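PDB 4CN9: proximal thread matrix protein 1 from Mytilus galloprovincialis, which probably serves as a collagen-binding matrix protein of the mussel byssus, with two von Willebrand factor type A domains and bound zinc. Local coordinates for residues 76-88 against 227-241. Residues are numbered along the deposited sequence; the frame is centred on the assembly and turned at random.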
ATOM      1  N   MET A  76      14.532  15.442 -18.737  1.00 25.50           N
ATOM      2  CA  MET A  76      13.631  15.797 -17.651  1.00 25.74           C
ATOM      3  C   MET A  76      13.497  14.655 -16.659  1.00 26.54           C
ATOM      4  O   MET A  76      13.379  14.883 -15.453  1.00 24.91           O
ATOM      5  CB  MET A  76      12.254  16.190 -18.198  1.00 29.27           C
ATOM      6  CG  MET A  76      12.290  17.482 -19.009  1.00 37.25           C
ATOM      7  SD  MET A  76      10.679  18.105 -19.527  1.00 43.84           S
ATOM      8  CE  MET A  76      11.179  19.654 -20.276  1.00 46.60           C
ATOM      9  N   MET A  77      13.509  13.425 -17.163  1.00 27.50           N
ATOM     10  CA  MET A  77      13.478  12.257 -16.284  1.00 25.31           C
ATOM     11  C   MET A  77      14.752  12.215 -15.469  1.00 19.76           C
ATOM     12  O   MET A  77      14.721  11.984 -14.270  1.00 24.23           O
ATOM     13  CB  MET A  77      13.330  10.963 -17.093  1.00 22.36           C
ATOM     14  CG  MET A  77      11.981  10.799 -17.732  1.00 23.64           C
ATOM     15  SD  MET A  77      11.867   9.325 -18.786  1.00 27.64           S
ATOM     16  CE  MET A  77      11.916   8.044 -17.504  1.00 25.61           C
ATOM     17  N   LYS A  78      15.884  12.463 -16.119  1.00 22.68           N
ATOM     18  CA  LYS A  78      17.167  12.418 -15.438  1.00 24.12           C
ATOM     19  C   LYS A  78      17.231  13.470 -14.339  1.00 26.12           C
ATOM     20  O   LYS A  78      17.722  13.213 -13.232  1.00 24.19           O
ATOM     21  CB  LYS A  78      18.305  12.644 -16.432  1.00 24.97           C
ATOM     22  CG  LYS A  78      18.566  11.461 -17.326  1.00 22.98           C
ATOM     23  CD  LYS A  78      19.632  11.754 -18.341  1.00 26.31           C
ATOM     24  CE  LYS A  78      19.994  10.495 -19.111  1.00 27.55           C
ATOM     25  NZ  LYS A  78      21.174  10.692 -19.968  1.00 26.80           N
ATOM     26  N   ASP A  79      16.749  14.667 -14.658  1.00 26.42           N
ATOM     27  CA  ASP A  79      16.757  15.773 -13.702  1.00 26.33           C
ATOM     28  C   ASP A  79      15.907  15.450 -12.482  1.00 25.44           C
ATOM     29  O   ASP A  79      16.295  15.728 -11.340  1.00 28.18           O
ATOM     30  CB  ASP A  79      16.287  17.063 -14.384  1.00 24.21           C
ATOM     31  CG  ASP A  79      17.309  17.598 -15.379  1.00 24.91           C
ATOM     32  OD1 ASP A  79      18.457  17.116 -15.367  1.00 29.98           O
ATOM     33  OD2 ASP A  79      16.972  18.505 -16.167  1.00 38.37           O
ATOM     34  N   PHE A  80      14.755  14.841 -12.722  1.00 23.93           N
ATOM     35  CA  PHE A  80      13.891  14.431 -11.633  1.00 23.12           C
ATOM     36  C   PHE A  80      14.632  13.469 -10.702  1.00 23.94           C
ATOM     37  O   PHE A  80      14.544  13.593  -9.484  1.00 23.09           O
ATOM     38  CB  PHE A  80      12.607  13.799 -12.181  1.00 23.55           C
ATOM     39  CG  PHE A  80      11.674  13.314 -11.117  1.00 25.80           C
ATOM     40  CD1 PHE A  80      10.899  14.208 -10.402  1.00 26.09           C
ATOM     41  CD2 PHE A  80      11.583  11.965 -10.816  1.00 25.24           C
ATOM     42  CE1 PHE A  80      10.037  13.769  -9.425  1.00 27.33           C
ATOM     43  CE2 PHE A  80      10.729  11.521  -9.829  1.00 25.10           C
ATOM     44  CZ  PHE A  80       9.952  12.426  -9.134  1.00 26.24           C
ATOM     45  N   VAL A  81      15.379  12.527 -11.274  1.00 22.30           N
ATOM     46  CA  VAL A  81      16.069  11.523 -10.465  1.00 24.01           C
ATOM     47  C   VAL A  81      17.219  12.167  -9.693  1.00 24.48           C
ATOM     48  O   VAL A  81      17.481  11.820  -8.550  1.00 21.50           O
ATOM     49  CB  VAL A  81      16.576  10.348 -11.335  1.00 21.80           C
ATOM     50  CG1 VAL A  81      17.356   9.347 -10.496  1.00 22.54           C
ATOM     51  CG2 VAL A  81      15.394   9.666 -12.021  1.00 24.59           C
ATOM     52  N   LYS A  82      17.890  13.126 -10.323  1.00 24.82           N
ATOM     53  CA  LYS A  82      18.905  13.914  -9.638  1.00 23.77           C
ATOM     54  C   LYS A  82      18.336  14.627  -8.421  1.00 22.70           C
ATOM     55  O   LYS A  82      18.979  14.701  -7.379  1.00 22.18           O
ATOM     56  CB  LYS A  82      19.503  14.944 -10.589  1.00 23.09           C
ATOM     57  CG  LYS A  82      20.384  14.359 -11.637  1.00 28.90           C
ATOM     58  CD  LYS A  82      20.990  15.457 -12.509  1.00 31.62           C
ATOM     59  CE  LYS A  82      21.730  14.850 -13.678  1.00 30.26           C
ATOM     60  NZ  LYS A  82      22.123  15.868 -14.683  1.00 33.33           N
ATOM     61  N   GLU A  83      17.129  15.162  -8.558  1.00 22.11           N
ATOM     62  CA  GLU A  83      16.486  15.855  -7.459  1.00 24.24           C
ATOM     63  C   GLU A  83      16.158  14.899  -6.304  1.00 24.74           C
ATOM     64  O   GLU A  83      16.272  15.264  -5.134  1.00 24.47           O
ATOM     65  CB  GLU A  83      15.234  16.574  -7.967  1.00 27.61           C
ATOM     66  CG  GLU A  83      15.597  17.745  -8.882  1.00 28.87           C
ATOM     67  CD  GLU A  83      14.437  18.227  -9.721  1.00 32.30           C
ATOM     68  OE1 GLU A  83      13.290  17.846  -9.434  1.00 34.65           O
ATOM     69  OE2 GLU A  83      14.678  18.990 -10.677  1.00 34.30           O
ATOM     70  N   LEU A  84      15.776  13.669  -6.640  1.00 22.88           N
ATOM     71  CA  LEU A  84      15.582  12.620  -5.634  1.00 25.38           C
ATOM     72  C   LEU A  84      16.855  12.372  -4.845  1.00 21.65           C
ATOM     73  O   LEU A  84      16.835  12.329  -3.618  1.00 23.36           O
ATOM     74  CB  LEU A  84      15.162  11.308  -6.303  1.00 25.13           C
ATOM     75  CG  LEU A  84      13.811  11.352  -7.017  1.00 28.05           C
ATOM     76  CD1 LEU A  84      13.558  10.067  -7.794  1.00 29.18           C
ATOM     77  CD2 LEU A  84      12.701  11.606  -6.001  1.00 24.76           C
ATOM     78  N   VAL A  85      17.955  12.175  -5.558  1.00 23.01           N
ATOM     79  CA  VAL A  85      19.244  11.953  -4.922  1.00 21.01           C
ATOM     80  C   VAL A  85      19.546  13.049  -3.899  1.00 22.56           C
ATOM     81  O   VAL A  85      19.976  12.773  -2.777  1.00 24.22           O
ATOM     82  CB  VAL A  85      20.364  11.909  -5.955  1.00 23.35           C
ATOM     83  CG1 VAL A  85      21.731  11.943  -5.267  1.00 30.73           C
ATOM     84  CG2 VAL A  85      20.223  10.668  -6.834  1.00 24.64           C
ATOM     85  N   ASP A  86      19.300  14.293  -4.286  1.00 24.90           N
ATOM     86  CA  ASP A  86      19.602  15.450  -3.434  1.00 23.46           C
ATOM     87  C   ASP A  86      18.594  15.632  -2.310  1.00 25.52           C
ATOM     88  O   ASP A  86      18.743  16.533  -1.490  1.00 28.76           O
ATOM     89  CB  ASP A  86      19.680  16.730  -4.286  1.00 26.83           C
ATOM     90  CG  ASP A  86      21.031  16.892  -4.971  1.00 26.00           C
ATOM     91  OD1 ASP A  86      21.984  16.169  -4.598  1.00 28.39           O
ATOM     92  OD2 ASP A  86      21.148  17.737  -5.881  1.00 29.64           O
ATOM     93  N   SER A  87      17.578  14.772  -2.264  1.00 26.50           N
ATOM     94  CA  SER A  87      16.564  14.805  -1.206  1.00 24.89           C
ATOM     95  C   SER A  87      16.883  13.870  -0.029  1.00 24.55           C
ATOM     96  O   SER A  87      16.242  13.944   1.037  1.00 26.67           O
ATOM     97  CB  SER A  87      15.203  14.433  -1.798  1.00 29.57           C
ATOM     98  OG  SER A  87      14.886  15.280  -2.897  1.00 31.37           O
ATOM     99  N   PHE A  88      17.870  12.996  -0.210  1.00 23.89           N
ATOM    100  CA  PHE A  88      18.231  12.036   0.830  1.00 26.35           C
ATOM    101  C   PHE A  88      19.532  12.443   1.483  1.00 28.31           C
ATOM    102  O   PHE A  88      20.600  12.290   0.907  1.00 27.24           O
ATOM    103  CB  PHE A  88      18.308  10.614   0.258  1.00 26.18           C
ATOM    104  CG  PHE A  88      16.962  10.058  -0.100  1.00 26.33           C
ATOM    105  CD1 PHE A  88      16.185   9.431   0.857  1.00 27.19           C
ATOM    106  CD2 PHE A  88      16.462  10.196  -1.379  1.00 31.57           C
ATOM    107  CE1 PHE A  88      14.948   8.937   0.541  1.00 27.52           C
ATOM    108  CE2 PHE A  88      15.224   9.698  -1.703  1.00 32.84           C
ATOM    109  CZ  PHE A  88      14.460   9.080  -0.732  1.00 30.30           C
ATOM    110  N   PHE A 227       6.099  14.871 -19.007  1.00 32.22           N
ATOM    111  CA  PHE A 227       7.417  14.824 -18.394  1.00 36.56           C
ATOM    112  C   PHE A 227       7.793  16.200 -17.860  1.00 34.68           C
ATOM    113  O   PHE A 227       8.592  16.320 -16.939  1.00 33.10           O
ATOM    114  CB  PHE A 227       8.450  14.333 -19.414  1.00 34.66           C
ATOM    115  CG  PHE A 227       8.226  12.907 -19.860  1.00 33.11           C
ATOM    116  CD1 PHE A 227       7.402  12.624 -20.936  1.00 32.30           C
ATOM    117  CD2 PHE A 227       8.828  11.854 -19.188  1.00 32.23           C
ATOM    118  CE1 PHE A 227       7.194  11.311 -21.343  1.00 33.45           C
ATOM    119  CE2 PHE A 227       8.621  10.539 -19.589  1.00 28.91           C
ATOM    120  CZ  PHE A 227       7.805  10.271 -20.657  1.00 28.10           C
ATOM    121  N   SER A 228       7.202  17.241 -18.443  1.00 34.70           N
ATOM    122  CA  SER A 228       7.467  18.616 -18.017  1.00 39.09           C
ATOM    123  C   SER A 228       7.019  18.880 -16.588  1.00 34.20           C
ATOM    124  O   SER A 228       7.552  19.760 -15.921  1.00 41.80           O
ATOM    125  CB  SER A 228       6.771  19.612 -18.949  1.00 39.27           C
ATOM    126  OG  SER A 228       7.120  19.359 -20.301  1.00 53.39           O
ATOM    127  N   GLU A 229       6.043  18.112 -16.117  1.00 38.81           N
ATOM    128  CA  GLU A 229       5.479  18.331 -14.791  1.00 36.27           C
ATOM    129  C   GLU A 229       5.995  17.364 -13.726  1.00 35.32           C
ATOM    130  O   GLU A 229       5.521  17.379 -12.593  1.00 34.22           O
ATOM    131  CB  GLU A 229       3.962  18.243 -14.859  1.00 36.32           C
ATOM    132  CG  GLU A 229       3.338  19.317 -15.719  1.00 40.76           C
ATOM    133  CD  GLU A 229       1.835  19.204 -15.757  1.00 52.48           C
ATOM    134  OE1 GLU A 229       1.329  18.104 -16.065  1.00 56.24           O
ATOM    135  OE2 GLU A 229       1.157  20.207 -15.463  1.00 67.14           O
ATOM    136  N   LEU A 230       6.979  16.544 -14.071  1.00 36.46           N
ATOM    137  CA  LEU A 230       7.525  15.591 -13.115  1.00 33.30           C
ATOM    138  C   LEU A 230       7.890  16.247 -11.806  1.00 34.29           C
ATOM    139  O   LEU A 230       7.679  15.673 -10.738  1.00 31.85           O
ATOM    140  CB  LEU A 230       8.776  14.907 -13.672  1.00 30.47           C
ATOM    141  CG  LEU A 230       8.503  13.538 -14.272  1.00 30.97           C
ATOM    142  CD1 LEU A 230       9.750  13.036 -14.948  1.00 26.02           C
ATOM    143  CD2 LEU A 230       8.000  12.548 -13.202  1.00 26.23           C
ATOM    144  N   SER A 231       8.459  17.445 -11.889  1.00 33.04           N
ATOM    145  CA  SER A 231       8.974  18.124 -10.711  1.00 34.22           C
ATOM    146  C   SER A 231       7.874  18.398  -9.689  1.00 26.64           C
ATOM    147  O   SER A 231       8.148  18.532  -8.495  1.00 34.80           O
ATOM    148  CB  SER A 231       9.667  19.430 -11.109  1.00 40.18           C
ATOM    149  OG  SER A 231       8.764  20.290 -11.772  1.00 40.41           O
ATOM    150  N   THR A 232       6.629  18.471 -10.143  1.00 29.48           N
ATOM    151  CA  THR A 232       5.529  18.722  -9.221  1.00 34.38           C
ATOM    152  C   THR A 232       5.243  17.505  -8.334  1.00 33.58           C
ATOM    153  O   THR A 232       4.447  17.582  -7.404  1.00 28.02           O
ATOM    154  CB  THR A 232       4.239  19.147  -9.955  1.00 31.91           C
ATOM    155  OG1 THR A 232       3.712  18.056 -10.716  1.00 31.34           O
ATOM    156  CG2 THR A 232       4.504  20.336 -10.875  1.00 35.33           C
ATOM    157  N   LEU A 233       5.906  16.385  -8.604  1.00 28.81           N
ATOM    158  CA  LEU A 233       5.665  15.177  -7.830  1.00 26.02           C
ATOM    159  C   LEU A 233       6.762  14.946  -6.803  1.00 23.94           C
ATOM    160  O   LEU A 233       6.660  14.032  -5.989  1.00 24.13           O
ATOM    161  CB  LEU A 233       5.566  13.948  -8.745  1.00 24.24           C
ATOM    162  CG  LEU A 233       4.514  13.948  -9.859  1.00 30.51           C
ATOM    163  CD1 LEU A 233       4.595  12.642 -10.630  1.00 25.05           C
ATOM    164  CD2 LEU A 233       3.103  14.160  -9.323  1.00 26.27           C
ATOM    165  N   LEU A 234       7.813  15.761  -6.832  1.00 23.42           N
ATOM    166  CA  LEU A 234       8.986  15.504  -5.992  1.00 26.48           C
ATOM    167  C   LEU A 234       8.629  15.372  -4.514  1.00 25.83           C
ATOM    168  O   LEU A 234       9.022  14.396  -3.844  1.00 23.60           O
ATOM    169  CB  LEU A 234      10.053  16.595  -6.179  1.00 24.81           C
ATOM    170  CG  LEU A 234      11.381  16.359  -5.463  1.00 29.90           C
ATOM    171  CD1 LEU A 234      12.019  15.036  -5.884  1.00 28.26           C
ATOM    172  CD2 LEU A 234      12.347  17.520  -5.728  1.00 29.47           C
ATOM    173  N   LYS A 235       7.887  16.343  -3.997  1.00 24.06           N
ATOM    174  CA  LYS A 235       7.574  16.350  -2.567  1.00 25.59           C
ATOM    175  C   LYS A 235       6.787  15.106  -2.167  1.00 21.82           C
ATOM    176  O   LYS A 235       7.072  14.481  -1.142  1.00 22.72           O
ATOM    177  CB  LYS A 235       6.797  17.612  -2.171  1.00 27.28           C
ATOM    178  CG  LYS A 235       6.250  17.547  -0.752  1.00 35.27           C
ATOM    179  CD  LYS A 235       5.693  18.885  -0.281  1.00 49.25           C
ATOM    180  CE  LYS A 235       5.326  18.845   1.202  1.00 51.28           C
ATOM    181  NZ  LYS A 235       4.381  17.740   1.539  1.00 63.62           N
ATOM    182  N   LEU A 236       5.806  14.756  -2.991  1.00 23.48           N
ATOM    183  CA  LEU A 236       4.986  13.570  -2.775  1.00 25.41           C
ATOM    184  C   LEU A 236       5.813  12.277  -2.767  1.00 22.82           C
ATOM    185  O   LEU A 236       5.576  11.385  -1.958  1.00 22.70           O
ATOM    186  CB  LEU A 236       3.914  13.484  -3.862  1.00 24.86           C
ATOM    187  CG  LEU A 236       2.835  14.570  -3.819  1.00 34.48           C
ATOM    188  CD1 LEU A 236       1.939  14.514  -5.051  1.00 35.06           C
ATOM    189  CD2 LEU A 236       2.001  14.431  -2.563  1.00 37.31           C
ATOM    190  N   VAL A 237       6.777  12.174  -3.672  1.00 22.84           N
ATOM    191  CA  VAL A 237       7.596  10.984  -3.753  1.00 23.08           C
ATOM    192  C   VAL A 237       8.469  10.859  -2.522  1.00 20.78           C
ATOM    193  O   VAL A 237       8.602   9.782  -1.961  1.00 22.13           O
ATOM    194  CB  VAL A 237       8.456  10.967  -5.035  1.00 21.54           C
ATOM    195  CG1 VAL A 237       9.463   9.834  -5.000  1.00 23.88           C
ATOM    196  CG2 VAL A 237       7.567  10.843  -6.262  1.00 25.73           C
ATOM    197  N   ILE A 238       9.064  11.966  -2.090  1.00 18.96           N
ATOM    198  CA  ILE A 238       9.906  11.948  -0.914  1.00 22.32           C
ATOM    199  C   ILE A 238       9.082  11.621   0.334  1.00 23.18           C
ATOM    200  O   ILE A 238       9.549  10.908   1.212  1.00 23.06           O
ATOM    201  CB  ILE A 238      10.621  13.298  -0.708  1.00 25.01           C
ATOM    202  CG1 ILE A 238      11.501  13.624  -1.921  1.00 26.47           C
ATOM    203  CG2 ILE A 238      11.429  13.276   0.579  1.00 27.85           C
ATOM    204  CD1 ILE A 238      12.468  12.519  -2.320  1.00 31.49           C
ATOM    205  N   ASP A 239       7.864  12.154   0.404  1.00 23.36           N
ATOM    206  CA  ASP A 239       6.974  11.884   1.533  1.00 25.04           C
ATOM    207  C   ASP A 239       6.671  10.401   1.647  1.00 23.59           C
ATOM    208  O   ASP A 239       6.672   9.851   2.744  1.00 25.29           O
ATOM    209  CB  ASP A 239       5.657  12.654   1.392  1.00 25.30           C
ATOM    210  CG  ASP A 239       5.817  14.143   1.663  1.00 31.71           C
ATOM    211  OD1 ASP A 239       6.859  14.537   2.224  1.00 29.77           O
ATOM    212  OD2 ASP A 239       4.898  14.910   1.317  1.00 31.19           O
ATOM    213  N   LEU A 240       6.398   9.763   0.509  1.00 21.40           N
ATOM    214  CA  LEU A 240       6.132   8.318   0.486  1.00 22.21           C
ATOM    215  C   LEU A 240       7.394   7.500   0.742  1.00 23.68           C
ATOM    216  O   LEU A 240       7.342   6.463   1.414  1.00 21.43           O
ATOM    217  CB  LEU A 240       5.513   7.909  -0.850  1.00 22.20           C
ATOM    218  CG  LEU A 240       4.137   8.477  -1.191  1.00 22.60           C
ATOM    219  CD1 LEU A 240       3.876   8.398  -2.692  1.00 28.64           C
ATOM    220  CD2 LEU A 240       3.057   7.723  -0.426  1.00 26.61           C
ATOM    221  N   ALA A 241       8.529   7.949   0.207  1.00 21.74           N
ATOM    222  CA  ALA A 241       9.790   7.235   0.407  1.00 22.67           C
ATOM    223  C   ALA A 241      10.190   7.284   1.865  1.00 29.09           C
ATOM    224  O   ALA A 241      10.838   6.366   2.369  1.00 25.56           O
ATOM    225  CB  ALA A 241      10.894   7.835  -0.444  1.00 22.53           C
TER
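The Phe80 ring is wedged between Leu230 and the start of helix 234-241. Leu230 CD2 sits 4.2 Å from the Phe80 ring centroid and only 5° off the ring normal, a CH-pi contact centred over one face. The backbone N of Leu234 lies at the edge of the same ring, in its plane, and CZ meets Val237 CG2, also near the plane. A chi1 of 178°, which places CG opposite the main-chain N, turns the ring toward 227-241 and brings Phe80 CE1 to 3.3 Å from Leu230 O. Replacing Phe80 by an alanine is likely to leave Leu230 CD2 without the ring face it covers, and Leu234 and Val237 without their edge contact.

Packing is tightest further along, where Leu84 CD2 lies 3.5 Å from Leu234 CD1 and Ser87 CB 3.4 Å from Ile238 CD1, both closer than usual carbon contacts. Ser87 OG, next to that isoleucine methyl, hydrogen-bonds back to Glu83 O at 2.6 Å, which fixes its hydroxyl. Phe88 then receives Ala241 CB at its ring edge.

In this von Willebrand factor type A domain, helix 73-85 and the C-terminal helix 234-241 pack on the same side of the central sheet, where Phe80 and Val237 both rest on Ile200 of strand 195-202; the axes of 76-85 and 234-241 have a closest approach of 10.7 Å and cross at -45°.

Toward the zinc-bearing MIDAS end, Met77 SD approaches Phe227 obliquely, 3.6 Å from Phe227 CE2, as a Met-aromatic contact; Phe227 also touches the zinc ligand Asp174. The outer margin is looser. Met76, its chain extended, lays SD along the backbone of exposed Ser228, and Glu83 lays both CB and OE1 against Leu234 CD2, each at 3.8 Å.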